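Local coordinates for sulfate adenylyltransferase, adenylylsulfate kinase (Thiobacillus denitrificans, PDB 3CR8), which transfers phosphate from ATP to adenosine 5'-phosphosulfate as a hexameric APS kinase, its ATP-sulfurylase-like part lacking sulfurylase activity, at residues Arg96-Leu102 / Ile114-Val120; Phe144-Ala149 / Gln230-Leu234; Ala168-Arg172 / Leu196-Val200; His176-Tyr180 / Glu347-Phe351. All blocks are in the same frame, centred on the assembly; numbering follows the deposited sequence.

Contact 1 of 4, residues Arg96-Leu102 / Ile114-Val120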
loop_
_atom_site.group_PDB
_atom_site.type_symbol
_atom_site.label_atom_id
_atom_site.label_comp_id
_atom_site.label_asym_id
_atom_site.label_seq_id
_atom_site.Cartn_x
_atom_site.Cartn_y
_atom_site.Cartn_z
ATOM N N ARG A 96 10.565 -16.092 66.935
ATOM C CA ARG A 96 10.005 -14.746 67.018
ATOM C C ARG A 96 8.634 -14.817 67.634
ATOM O O ARG A 96 7.953 -15.779 67.407
ATOM C CB ARG A 96 9.916 -14.172 65.609
ATOM C CG ARG A 96 10.271 -12.718 65.489
ATOM C CD ARG A 96 11.296 -12.464 64.424
ATOM N NE ARG A 96 12.624 -12.693 64.953
ATOM C CZ ARG A 96 12.963 -12.452 66.205
ATOM N NH1 ARG A 96 12.065 -12.012 67.064
ATOM N NH2 ARG A 96 14.191 -12.690 66.600
ATOM N N ARG A 97 8.222 -13.829 68.418
ATOM C CA ARG A 97 6.933 -13.926 69.117
ATOM C C ARG A 97 6.065 -12.697 69.267
ATOM O O ARG A 97 6.522 -11.583 69.312
ATOM C CB ARG A 97 7.061 -14.621 70.469
ATOM C CG ARG A 97 8.461 -14.953 70.882
ATOM C CD ARG A 97 8.903 -14.154 72.061
ATOM N NE ARG A 97 10.350 -14.127 72.127
ATOM C CZ ARG A 97 11.080 -15.094 72.643
ATOM N NH1 ARG A 97 10.480 -16.161 73.146
ATOM N NH2 ARG A 97 12.402 -14.980 72.644
ATOM N N PRO A 98 4.776 -12.944 69.335
ATOM C CA PRO A 98 3.790 -11.900 69.462
ATOM C C PRO A 98 4.351 -10.806 70.289
ATOM O O PRO A 98 5.169 -11.083 71.103
ATOM C CB PRO A 98 2.709 -12.621 70.223
ATOM C CG PRO A 98 2.757 -13.922 69.624
ATOM C CD PRO A 98 4.192 -14.220 69.732
ATOM N N GLY A 99 3.931 -9.577 70.089
ATOM C CA GLY A 99 4.479 -8.483 70.852
ATOM C C GLY A 99 5.710 -7.897 70.209
ATOM O O GLY A 99 5.819 -6.706 70.071
ATOM N N GLU A 100 6.643 -8.740 69.802
ATOM C CA GLU A 100 7.822 -8.261 69.124
ATOM C C GLU A 100 7.392 -7.360 68.005
ATOM O O GLU A 100 6.322 -7.498 67.490
ATOM C CB GLU A 100 8.603 -9.418 68.527
ATOM C CG GLU A 100 8.971 -10.515 69.460
ATOM C CD GLU A 100 10.278 -11.150 69.083
ATOM O OE1 GLU A 100 11.240 -10.423 68.899
ATOM O OE2 GLU A 100 10.370 -12.372 68.960
ATOM N N ARG A 101 8.236 -6.438 67.608
ATOM C CA ARG A 101 7.965 -5.693 66.394
ATOM C C ARG A 101 8.969 -6.086 65.335
ATOM O O ARG A 101 10.152 -6.215 65.612
ATOM C CB ARG A 101 7.951 -4.188 66.653
ATOM C CG ARG A 101 6.620 -3.730 67.267
ATOM C CD ARG A 101 6.719 -2.409 67.994
ATOM N NE ARG A 101 6.824 -1.256 67.107
ATOM C CZ ARG A 101 5.781 -0.571 66.643
ATOM N NH1 ARG A 101 4.547 -0.948 66.940
ATOM N NH2 ARG A 101 5.971 0.480 65.859
ATOM N N LEU A 102 8.468 -6.313 64.125
ATOM C CA LEU A 102 9.264 -6.808 63.011
ATOM C C LEU A 102 9.381 -5.775 61.901
ATOM O O LEU A 102 8.403 -5.150 61.526
ATOM C CB LEU A 102 8.609 -8.056 62.436
ATOM C CG LEU A 102 9.570 -9.229 62.281
ATOM C CD1 LEU A 102 8.883 -10.378 61.608
ATOM C CD2 LEU A 102 10.785 -8.804 61.506
ATOM N N ILE A 114 6.675 -1.608 59.757
ATOM C CA ILE A 114 6.868 -2.506 60.891
ATOM C C ILE A 114 5.560 -3.251 61.250
ATOM O O ILE A 114 4.472 -2.650 61.389
ATOM C CB ILE A 114 7.616 -1.850 62.132
ATOM C CG1 ILE A 114 6.674 -1.021 62.986
ATOM C CG2 ILE A 114 8.798 -0.991 61.701
ATOM C CD1 ILE A 114 5.725 -1.847 63.847
ATOM N N LEU A 115 5.688 -4.571 61.348
ATOM C CA LEU A 115 4.618 -5.437 61.802
ATOM C C LEU A 115 4.713 -5.612 63.313
ATOM O O LEU A 115 5.769 -5.950 63.851
ATOM C CB LEU A 115 4.737 -6.797 61.120
ATOM C CG LEU A 115 3.816 -7.906 61.610
ATOM C CD1 LEU A 115 2.388 -7.463 61.523
ATOM C CD2 LEU A 115 4.025 -9.183 60.839
ATOM N N THR A 116 3.611 -5.366 63.998
ATOM C CA THR A 116 3.547 -5.593 65.424
ATOM C C THR A 116 2.914 -6.983 65.631
ATOM O O THR A 116 1.710 -7.145 65.447
ATOM C CB THR A 116 2.735 -4.447 66.115
ATOM O OG1 THR A 116 3.096 -3.175 65.545
ATOM C CG2 THR A 116 2.975 -4.400 67.609
ATOM N N LEU A 117 3.721 -7.984 65.987
ATOM C CA LEU A 117 3.260 -9.376 66.019
ATOM C C LEU A 117 2.055 -9.705 66.934
ATOM O O LEU A 117 2.132 -9.548 68.151
ATOM C CB LEU A 117 4.429 -10.300 66.342
ATOM C CG LEU A 117 5.465 -10.388 65.228
ATOM C CD1 LEU A 117 6.550 -11.436 65.470
ATOM C CD2 LEU A 117 4.760 -10.665 63.938
ATOM N N SER A 118 0.949 -10.159 66.335
ATOM C CA SER A 118 -0.212 -10.728 67.049
ATOM C C SER A 118 -0.044 -12.223 67.290
ATOM O O SER A 118 -0.332 -12.717 68.377
ATOM C CB SER A 118 -1.485 -10.603 66.226
ATOM O OG SER A 118 -2.049 -9.317 66.271
ATOM N N ASP A 119 0.393 -12.941 66.256
ATOM C CA ASP A 119 0.440 -14.393 66.274
ATOM C C ASP A 119 1.540 -14.850 65.332
ATOM O O ASP A 119 1.814 -14.182 64.342
ATOM C CB ASP A 119 -0.909 -14.943 65.822
ATOM C CG ASP A 119 -1.095 -16.408 66.149
ATOM O OD1 ASP A 119 -0.095 -17.098 66.494
ATOM O OD2 ASP A 119 -2.258 -16.867 66.052
ATOM N N VAL A 120 2.178 -15.977 65.642
ATOM C CA VAL A 120 3.212 -16.532 64.782
ATOM C C VAL A 120 3.131 -18.044 64.818
ATOM O O VAL A 120 3.176 -18.645 65.892
ATOM C CB VAL A 120 4.617 -16.162 65.248
ATOM C CG1 VAL A 120 5.647 -16.865 64.375
ATOM C CG2 VAL A 120 4.815 -14.643 65.272
#
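The guanidinium of Arg-101 has Ile-114 CD1 over one of its faces, at a spacing that is doubtful in this model, and Thr-116 OG1 approaching it obliquely without a proper bond angle. Its charge is met outside the two strands, NE pairing with Glu-28 and NH2 with Glu-134. The setting is a beta hairpin of the PUA-like domain, in which strand 101-105 runs antiparallel to strand 111-117. Arg-101 and Thr-116 form a non-hydrogen-bonded pair with their side chains alongside each other, CG of the arginine 3.7 Å from CG2 of the threonine. Leu-102 and Leu-115 are the hydrogen-bonded pair on the other face. Before the strand, residues 96-100 form a loop in which the Arg-96 guanidinium takes the carboxylate of Glu-100 at its edge, NH1 to OE1 2.6 Å. Glu-100 OE2 also receives Arg-97 N, so this one carboxylate ties the loop together. Leu-117 crosses Arg-96 at about a right angle, its CD1 3.9 Å from Arg-96 CG, and Val-120 CG1 packs against the Arg-96 carbonyl oxygen. Two backbone bonds extend the pairing into the loop: Leu-117 N to Glu-100 O, 3.0 Å, and Gly-99 N to Leu-117 O, 2.6 Å.

Contact 2 of 4, residues Phe144-Ala149 / Gln230-Leu234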
loop_
_atom_site.group_PDB
_atom_site.type_symbol
_atom_site.label_atom_id
_atom_site.label_comp_id
_atom_site.label_asym_id
_atom_site.label_seq_id
_atom_site.Cartn_x
_atom_site.Cartn_y
_atom_site.Cartn_z
ATOM N N PHE A 144 6.210 1.912 35.037
ATOM C CA PHE A 144 4.803 2.233 34.905
ATOM C C PHE A 144 4.262 3.143 36.019
ATOM O O PHE A 144 3.101 3.091 36.415
ATOM C CB PHE A 144 3.968 0.955 34.745
ATOM C CG PHE A 144 4.389 0.114 33.571
ATOM C CD1 PHE A 144 4.710 0.713 32.362
ATOM C CD2 PHE A 144 4.481 -1.263 33.678
ATOM C CE1 PHE A 144 5.118 -0.030 31.296
ATOM C CE2 PHE A 144 4.890 -2.016 32.614
ATOM C CZ PHE A 144 5.213 -1.395 31.420
ATOM N N VAL A 145 5.111 4.032 36.490
ATOM C CA VAL A 145 4.693 5.031 37.467
ATOM C C VAL A 145 3.337 5.666 37.143
ATOM O O VAL A 145 2.459 5.692 37.995
ATOM C CB VAL A 145 5.807 6.089 37.698
ATOM C CG1 VAL A 145 5.226 7.455 37.921
ATOM C CG2 VAL A 145 6.646 5.688 38.874
ATOM N N SER A 146 3.169 6.181 35.933
ATOM C CA SER A 146 1.878 6.753 35.530
ATOM C C SER A 146 0.686 5.823 35.823
ATOM O O SER A 146 -0.229 6.181 36.586
ATOM C CB SER A 146 1.892 7.065 34.040
ATOM O OG SER A 146 2.704 6.127 33.356
ATOM N N LEU A 147 0.725 4.632 35.218
ATOM C CA LEU A 147 -0.347 3.637 35.277
ATOM C C LEU A 147 -0.678 3.036 36.647
ATOM O O LEU A 147 -1.718 2.392 36.780
ATOM C CB LEU A 147 -0.027 2.502 34.329
ATOM C CG LEU A 147 -0.093 2.990 32.889
ATOM C CD1 LEU A 147 0.471 1.981 31.886
ATOM C CD2 LEU A 147 -1.518 3.322 32.566
ATOM N N ARG A 148 0.192 3.232 37.646
ATOM C CA ARG A 148 -0.022 2.678 38.979
ATOM C C ARG A 148 -0.739 3.647 39.872
ATOM O O ARG A 148 -0.172 4.650 40.268
ATOM C CB ARG A 148 1.307 2.307 39.626
ATOM C CG ARG A 148 2.104 1.271 38.870
ATOM C CD ARG A 148 3.496 1.089 39.403
ATOM N NE ARG A 148 4.135 -0.091 38.824
ATOM C CZ ARG A 148 3.932 -1.330 39.250
ATOM N NH1 ARG A 148 3.098 -1.554 40.252
ATOM N NH2 ARG A 148 4.538 -2.340 38.668
ATOM N N ALA A 149 -1.985 3.367 40.208
ATOM C CA ALA A 149 -2.701 4.178 41.200
ATOM C C ALA A 149 -3.059 3.413 42.465
ATOM O O ALA A 149 -3.306 2.221 42.457
ATOM C CB ALA A 149 -3.930 4.798 40.611
ATOM N N GLN A 230 -10.642 3.711 31.225
ATOM C CA GLN A 230 -9.436 4.027 31.988
ATOM C C GLN A 230 -8.561 2.830 32.089
ATOM O O GLN A 230 -9.080 1.713 32.247
ATOM C CB GLN A 230 -9.787 4.432 33.418
ATOM C CG GLN A 230 -9.661 5.924 33.659
ATOM C CD GLN A 230 -8.216 6.377 33.552
ATOM O OE1 GLN A 230 -7.924 7.513 33.175
ATOM N NE2 GLN A 230 -7.306 5.472 33.860
ATOM N N LEU A 231 -7.243 3.039 32.002
ATOM C CA LEU A 231 -6.276 1.942 32.226
ATOM C C LEU A 231 -5.499 2.186 33.518
ATOM O O LEU A 231 -5.078 3.296 33.804
ATOM C CB LEU A 231 -5.316 1.760 31.045
ATOM C CG LEU A 231 -4.174 0.750 31.227
ATOM C CD1 LEU A 231 -4.651 -0.687 31.232
ATOM C CD2 LEU A 231 -3.145 0.937 30.136
ATOM N N SER A 232 -5.336 1.156 34.322
ATOM C CA SER A 232 -4.607 1.329 35.559
ATOM C C SER A 232 -4.080 -0.024 35.955
ATOM O O SER A 232 -4.599 -1.023 35.505
ATOM C CB SER A 232 -5.517 1.893 36.634
ATOM O OG SER A 232 -4.757 2.598 37.576
ATOM N N LEU A 233 -3.041 -0.073 36.772
ATOM C CA LEU A 233 -2.489 -1.368 37.178
ATOM C C LEU A 233 -2.945 -1.757 38.569
ATOM O O LEU A 233 -3.124 -0.912 39.446
ATOM C CB LEU A 233 -0.962 -1.379 37.086
ATOM C CG LEU A 233 -0.507 -0.874 35.717
ATOM C CD1 LEU A 233 0.992 -0.706 35.672
ATOM C CD2 LEU A 233 -0.983 -1.822 34.633
ATOM N N LEU A 234 -3.142 -3.053 38.738
ATOM C CA LEU A 234 -3.595 -3.653 39.981
ATOM C C LEU A 234 -2.487 -4.548 40.529
ATOM O O LEU A 234 -2.307 -5.677 40.063
ATOM C CB LEU A 234 -4.822 -4.512 39.689
ATOM C CG LEU A 234 -5.719 -5.042 40.811
ATOM C CD1 LEU A 234 -5.958 -6.476 40.523
ATOM C CD2 LEU A 234 -5.059 -4.924 42.156
#
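Leu-233 turns its CG away from its own carbonyl carbon (chi1 -50°) and extends CD1 beyond it (chi2 173°), which drives that methyl between Phe-144 and Leu-147, 3.5 Å from Phe-144 CB and 3.6 Å from Leu-147 CB. The same methyl lies near the aliphatic start of Arg-148, 3.9 Å from its CG, and over one face of the guanidinium, whose charge is paired with Asp-143. In Ser-232 the hydroxyl stands opposite the backbone N (chi1 -154°), which aims OG at the carbonyl of Leu-147. That carbonyl oxygen accepts two bonds, from Ser-232 OG at 3.1 Å and from Leu-233 N at 2.8 Å, the donors coming from opposite faces of its plane. Residues 145-148 form a type I beta turn, so the acceptor belongs to a compact bend. Farther along, Leu-147 CD2 meets Leu-231 CD2 at 3.8 Å, and Ala-149 CB rests near Ser-232 OG. With an alanine in place of Ser-232, the Leu-147 carbonyl would probably keep only the Leu-233 amide of its two donors, and the turn would be held less firmly. The contact fastens the loop ahead of helix 151-160 to the end of strand 229-231, an outer strand of the parallel sheet in the ATP-sulfurylase region; helix 210-220 adds Val-214 and Leu-218 to the leucine cluster, and Phe-144 N binds Glu-395 of a second subunit. One doubly held carbonyl thus probably helps to fix the position of the turn, while leucine packing supplies most of the rest.

Contact 3 of 4, residues Ala168-Arg172 / Leu196-Val200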
loop_
_atom_site.group_PDB
_atom_site.type_symbol
_atom_site.label_atom_id
_atom_site.label_comp_id
_atom_site.label_asym_id
_atom_site.label_seq_id
_atom_site.Cartn_x
_atom_site.Cartn_y
_atom_site.Cartn_z
ATOM N N ALA A 168 -15.232 -2.810 36.184
ATOM C CA ALA A 168 -13.814 -3.119 36.184
ATOM C C ALA A 168 -13.583 -4.451 35.517
ATOM O O ALA A 168 -14.416 -5.352 35.615
ATOM C CB ALA A 168 -13.288 -3.151 37.590
ATOM N N TRP A 169 -12.453 -4.555 34.833
ATOM C CA TRP A 169 -12.020 -5.790 34.213
ATOM C C TRP A 169 -10.590 -5.964 34.724
ATOM O O TRP A 169 -9.698 -5.163 34.412
ATOM C CB TRP A 169 -12.084 -5.657 32.682
ATOM C CG TRP A 169 -11.484 -6.786 31.946
ATOM C CD1 TRP A 169 -10.167 -6.960 31.627
ATOM C CD2 TRP A 169 -12.176 -7.902 31.408
ATOM N NE1 TRP A 169 -10.002 -8.129 30.928
ATOM C CE2 TRP A 169 -11.218 -8.729 30.790
ATOM C CE3 TRP A 169 -13.507 -8.282 31.384
ATOM C CZ2 TRP A 169 -11.557 -9.907 30.167
ATOM C CZ3 TRP A 169 -13.839 -9.460 30.762
ATOM C CH2 TRP A 169 -12.871 -10.257 30.160
ATOM N N GLN A 170 -10.389 -6.977 35.557
ATOM C CA GLN A 170 -9.109 -7.182 36.205
ATOM C C GLN A 170 -8.271 -8.215 35.486
ATOM O O GLN A 170 -7.956 -9.255 36.040
ATOM C CB GLN A 170 -9.327 -7.585 37.657
ATOM C CG GLN A 170 -9.452 -6.378 38.595
ATOM C CD GLN A 170 -10.331 -6.612 39.836
ATOM O OE1 GLN A 170 -10.555 -7.739 40.274
ATOM N NE2 GLN A 170 -10.826 -5.531 40.400
ATOM N N ALA A 171 -7.888 -7.903 34.254
ATOM C CA ALA A 171 -7.259 -8.870 33.357
ATOM C C ALA A 171 -6.053 -9.597 33.939
ATOM O O ALA A 171 -5.272 -9.019 34.691
ATOM C CB ALA A 171 -6.879 -8.199 32.059
ATOM N N ARG A 172 -5.916 -10.869 33.577
ATOM C CA ARG A 172 -4.729 -11.636 33.919
ATOM C C ARG A 172 -4.001 -12.092 32.658
ATOM O O ARG A 172 -2.956 -12.744 32.745
ATOM C CB ARG A 172 -5.080 -12.837 34.790
ATOM C CG ARG A 172 -6.031 -13.805 34.122
ATOM C CD ARG A 172 -6.636 -14.740 35.160
ATOM N NE ARG A 172 -7.513 -14.013 36.074
ATOM C CZ ARG A 172 -8.838 -13.951 35.948
ATOM N NH1 ARG A 172 -9.460 -14.593 34.953
ATOM N NH2 ARG A 172 -9.546 -13.254 36.829
ATOM N N LEU A 196 -9.916 -0.820 32.756
ATOM C CA LEU A 196 -9.056 -1.955 32.445
ATOM C C LEU A 196 -8.022 -2.002 33.541
ATOM O O LEU A 196 -7.206 -1.061 33.699
ATOM C CB LEU A 196 -8.395 -1.744 31.090
ATOM C CG LEU A 196 -9.398 -1.553 29.942
ATOM C CD1 LEU A 196 -8.711 -1.132 28.663
ATOM C CD2 LEU A 196 -10.179 -2.845 29.726
ATOM N N HIS A 197 -8.072 -3.088 34.309
ATOM C CA HIS A 197 -7.336 -3.179 35.571
ATOM C C HIS A 197 -6.530 -4.461 35.599
ATOM O O HIS A 197 -6.821 -5.337 36.380
ATOM C CB HIS A 197 -8.363 -3.174 36.714
ATOM C CG HIS A 197 -7.925 -2.448 37.949
ATOM N ND1 HIS A 197 -6.909 -1.520 37.957
ATOM C CD2 HIS A 197 -8.407 -2.489 39.216
ATOM C CE1 HIS A 197 -6.765 -1.034 39.179
ATOM N NE2 HIS A 197 -7.662 -1.604 39.960
ATOM N N PRO A 198 -5.514 -4.592 34.736
ATOM C CA PRO A 198 -4.776 -5.866 34.626
ATOM C C PRO A 198 -3.938 -6.210 35.869
ATOM O O PRO A 198 -3.180 -5.353 36.354
ATOM C CB PRO A 198 -3.824 -5.633 33.446
ATOM C CG PRO A 198 -4.256 -4.379 32.803
ATOM C CD PRO A 198 -4.953 -3.564 33.848
ATOM N N GLN A 199 -4.052 -7.446 36.360
ATOM C CA GLN A 199 -3.214 -7.878 37.475
ATOM C C GLN A 199 -1.719 -7.836 37.122
ATOM O O GLN A 199 -1.288 -8.352 36.093
ATOM C CB GLN A 199 -3.658 -9.238 37.989
ATOM C CG GLN A 199 -4.602 -9.122 39.153
ATOM C CD GLN A 199 -5.798 -10.043 39.036
ATOM O OE1 GLN A 199 -5.836 -10.933 38.177
ATOM N NE2 GLN A 199 -6.791 -9.832 39.900
ATOM N N VAL A 200 -0.924 -7.200 37.969
ATOM C CA VAL A 200 0.424 -6.879 37.542
ATOM C C VAL A 200 1.595 -7.309 38.456
ATOM O O VAL A 200 2.762 -6.988 38.200
ATOM C CB VAL A 200 0.562 -5.366 37.338
ATOM C CG1 VAL A 200 1.885 -4.850 37.882
ATOM C CG2 VAL A 200 0.394 -5.029 35.874
#
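Gln-170 and His-197 lie side by side where two parallel strands of an alpha/beta sheet, 166-169 and 193-196, run out into loops at their C-terminal ends. This is the HUP-type nucleotide-binding fold of ATP sulfurylases, and the Gln-Ala-Arg run of residues 170-172 probably corresponds to the start of their QXRN substrate motif. The tight part is backbone. His-197 N bonds to Trp-169 O at 2.6 Å and Gln-199 N to Ala-171 O at 2.6 Å, each donor arriving nearly head-on to the carbonyl, so the parallel pairing continues past the strand ends. Between them Gln-170 CA and Pro-198 CA offer C-H groups to His-197 O and Ala-171 O. The flank of Gln-170 is packed too, its CG 3.9 Å from His-197 CB, with the amide turned 53° from the imidazole plane; that ring also meets Phe-256 edge-to-face and bonds weakly to Ser-232 O. The other end is looser. There exposed Arg-172 runs alongside Gln-199, its CB 4.0 Å from OE1 of the glutamine, guanidinium and amide 32° apart and not bonded. Gln-199 bends at chi2 (135°), folding its amide back beside Gln-170, with NE2 4.1 Å from Gln-170 CB. An alanine at Gln-199 would keep the backbone bond but is likely to open a gap between Gln-170 and the loop residues Leu-234 and Pro-238. On the side covered by Phe-217 of helix 210-220, Ala-171 CB meets Pro-198 CB at 4.2 Å.

Contact 4 of 4, residues His176-Tyr180 / Glu347-Phe351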
loop_
_atom_site.group_PDB
_atom_site.type_symbol
_atom_site.label_atom_id
_atom_site.label_comp_id
_atom_site.label_asym_id
_atom_site.label_seq_id
_atom_site.Cartn_x
_atom_site.Cartn_y
_atom_site.Cartn_z
ATOM N N HIS A 176 -8.140 -9.683 23.340
ATOM C CA HIS A 176 -8.382 -9.635 21.905
ATOM C C HIS A 176 -9.789 -9.136 21.593
ATOM O O HIS A 176 -10.464 -8.647 22.479
ATOM C CB HIS A 176 -8.163 -11.006 21.305
ATOM C CG HIS A 176 -6.804 -11.570 21.578
ATOM N ND1 HIS A 176 -5.690 -11.187 20.869
ATOM C CD2 HIS A 176 -6.390 -12.509 22.464
ATOM C CE1 HIS A 176 -4.636 -11.854 21.315
ATOM N NE2 HIS A 176 -5.032 -12.657 22.285
ATOM N N ARG A 177 -10.241 -9.271 20.353
ATOM C CA ARG A 177 -11.468 -8.611 19.925
ATOM C C ARG A 177 -12.750 -9.050 20.648
ATOM O O ARG A 177 -13.660 -8.258 20.834
ATOM C CB ARG A 177 -11.616 -8.716 18.411
ATOM C CG ARG A 177 -12.788 -7.949 17.847
ATOM C CD ARG A 177 -12.639 -7.723 16.366
ATOM N NE ARG A 177 -11.536 -6.816 16.082
ATOM C CZ ARG A 177 -11.086 -6.546 14.863
ATOM N NH1 ARG A 177 -11.644 -7.131 13.806
ATOM N NH2 ARG A 177 -10.075 -5.697 14.705
ATOM N N ALA A 178 -12.823 -10.303 21.067
ATOM C CA ALA A 178 -13.991 -10.790 21.807
ATOM C C ALA A 178 -14.171 -10.135 23.183
ATOM O O ALA A 178 -15.250 -9.624 23.521
ATOM C CB ALA A 178 -13.943 -12.301 21.959
ATOM N N GLN A 179 -13.134 -10.187 24.001
ATOM C CA GLN A 179 -13.221 -9.495 25.265
ATOM C C GLN A 179 -13.461 -7.990 25.046
ATOM O O GLN A 179 -14.348 -7.408 25.655
ATOM C CB GLN A 179 -11.998 -9.768 26.151
ATOM C CG GLN A 179 -10.772 -10.309 25.436
ATOM C CD GLN A 179 -10.838 -11.792 25.211
ATOM O OE1 GLN A 179 -11.773 -12.449 25.649
ATOM N NE2 GLN A 179 -9.848 -12.330 24.517
ATOM N N TYR A 180 -12.688 -7.372 24.165
ATOM C CA TYR A 180 -12.882 -5.967 23.846
ATOM C C TYR A 180 -14.336 -5.680 23.475
ATOM O O TYR A 180 -14.947 -4.808 24.063
ATOM C CB TYR A 180 -11.926 -5.529 22.728
ATOM C CG TYR A 180 -12.334 -4.272 21.991
ATOM C CD1 TYR A 180 -11.940 -3.022 22.437
ATOM C CD2 TYR A 180 -13.099 -4.341 20.838
ATOM C CE1 TYR A 180 -12.306 -1.873 21.760
ATOM C CE2 TYR A 180 -13.490 -3.204 20.163
ATOM C CZ TYR A 180 -13.087 -1.974 20.621
ATOM O OH TYR A 180 -13.452 -0.845 19.922
ATOM N N GLU A 347 -9.019 -12.258 11.101
ATOM C CA GLU A 347 -9.005 -10.844 11.329
ATOM C C GLU A 347 -10.043 -10.361 12.283
ATOM O O GLU A 347 -10.022 -9.228 12.719
ATOM C CB GLU A 347 -9.150 -10.155 9.997
ATOM C CG GLU A 347 -7.899 -10.231 9.156
ATOM C CD GLU A 347 -7.836 -9.141 8.132
ATOM O OE1 GLU A 347 -8.833 -8.405 8.007
ATOM O OE2 GLU A 347 -6.791 -9.017 7.460
ATOM N N TRP A 348 -10.954 -11.241 12.623
ATOM C CA TRP A 348 -11.979 -10.902 13.553
ATOM C C TRP A 348 -11.481 -11.270 14.889
ATOM O O TRP A 348 -12.100 -10.993 15.874
ATOM C CB TRP A 348 -13.206 -11.717 13.267
ATOM C CG TRP A 348 -12.941 -13.099 12.812
ATOM C CD1 TRP A 348 -12.874 -13.522 11.548
ATOM C CD2 TRP A 348 -12.766 -14.258 13.626
ATOM N NE1 TRP A 348 -12.633 -14.858 11.501
ATOM C CE2 TRP A 348 -12.571 -15.334 12.776
ATOM C CE3 TRP A 348 -12.746 -14.486 14.995
ATOM C CZ2 TRP A 348 -12.359 -16.609 13.241
ATOM C CZ3 TRP A 348 -12.530 -15.749 15.441
ATOM C CH2 TRP A 348 -12.340 -16.791 14.576
ATOM N N TYR A 349 -10.346 -11.924 14.934
ATOM C CA TYR A 349 -9.899 -12.436 16.193
ATOM C C TYR A 349 -9.248 -11.374 17.049
ATOM O O TYR A 349 -9.680 -11.127 18.153
ATOM C CB TYR A 349 -9.006 -13.654 16.005
ATOM C CG TYR A 349 -8.628 -14.312 17.298
ATOM C CD1 TYR A 349 -9.530 -15.055 17.991
ATOM C CD2 TYR A 349 -7.378 -14.179 17.827
ATOM C CE1 TYR A 349 -9.204 -15.639 19.162
ATOM C CE2 TYR A 349 -7.059 -14.767 19.002
ATOM C CZ TYR A 349 -7.973 -15.502 19.659
ATOM O OH TYR A 349 -7.667 -16.094 20.835
ATOM N N SER A 350 -8.215 -10.734 16.548
ATOM C CA SER A 350 -7.473 -9.791 17.361
ATOM C C SER A 350 -7.383 -8.456 16.655
ATOM O O SER A 350 -8.243 -8.134 15.823
ATOM C CB SER A 350 -6.086 -10.343 17.670
ATOM O OG SER A 350 -5.482 -9.639 18.733
ATOM N N PHE A 351 -6.360 -7.674 17.013
ATOM C CA PHE A 351 -5.981 -6.454 16.301
ATOM C C PHE A 351 -4.531 -6.599 15.844
ATOM O O PHE A 351 -3.743 -7.287 16.498
ATOM C CB PHE A 351 -6.117 -5.217 17.192
ATOM C CG PHE A 351 -7.492 -5.013 17.764
ATOM C CD1 PHE A 351 -7.847 -5.600 18.968
ATOM C CD2 PHE A 351 -8.428 -4.217 17.108
ATOM C CE1 PHE A 351 -9.117 -5.402 19.517
ATOM C CE2 PHE A 351 -9.717 -4.006 17.644
ATOM C CZ PHE A 351 -10.062 -4.601 18.853
#
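His-176 and Arg-177, at the start of helix 177-189, are hydrogen-bonded to Ser-350 and Tyr-349 in the loop before helix 352-361. His-176 ND1 and Ser-350 OG, 2.6 Å apart, bond at the edge of the imidazole and close to its plane; Arg-177 N donates a hydrogen bond to Tyr-349 O at 2.9 Å, in the carbonyl plane. This second bond serves an N-H of the first helical turn, which has no acceptor within its own helix. His-176 occupies the N-cap position of one helix and Phe-351 that of the other, so the contact brings two helix starts together. Aromatic contacts form the second group. Phe-351 turns its edge to the face of Tyr-180 in a T-shaped pair, planes at 88° and centroids 5.2 Å apart, while the hydroxyl of Tyr-180 bonds to Arg-223 O. Tyr-349 reaches over one face of the His-176 imidazole with CE2, most of its ring displaced to the side. The third kind is cationic. Arg-177 bends at chi3 (-68°) and carries its guanidinium over one face of the Phe-351 ring, off-centre and edge-first, in a cation-pi contact, CZ 4.5 Å from the ring centroid and the planes 69° apart. Ser-350 O lies over the guanidinium face and Glu-347 O near NH1, neither at hydrogen-bonding angles. His-176 and Gln-179 probably match the two histidines of the HXXH motif of active ATP sulfurylases; a glutamine at the second position is consistent with the missing sulfurylase activity. With carbonyl oxygens and an aromatic face around it, the positive charge of Arg-177 is probably favoured where it lies.

In the fold
Contact 3 is the buried one; the others are only partly buried, and contact 1, its centre about 31 Å from the centre of the chain, is set apart in the PUA-like domain. Contacts 2 and 3 share the parallel sheet of the ATP-sulfurylase region, joined by backbone bonds from Leu-196 N to Gln-230 O and from Val-200 N to Leu-234 O. Contact 4, about 17 Å from contact 3 between centres, touches it where Trp-169 packs on Gln-179, strand 166-169 leading into helix 177-189. Chemistry follows place: antiparallel pairing with surface salt bridges in contact 1, leucine packing in contact 2, backbone bonds between parallel strand ends in contact 3, aromatic and cation-pi contacts in contact 4.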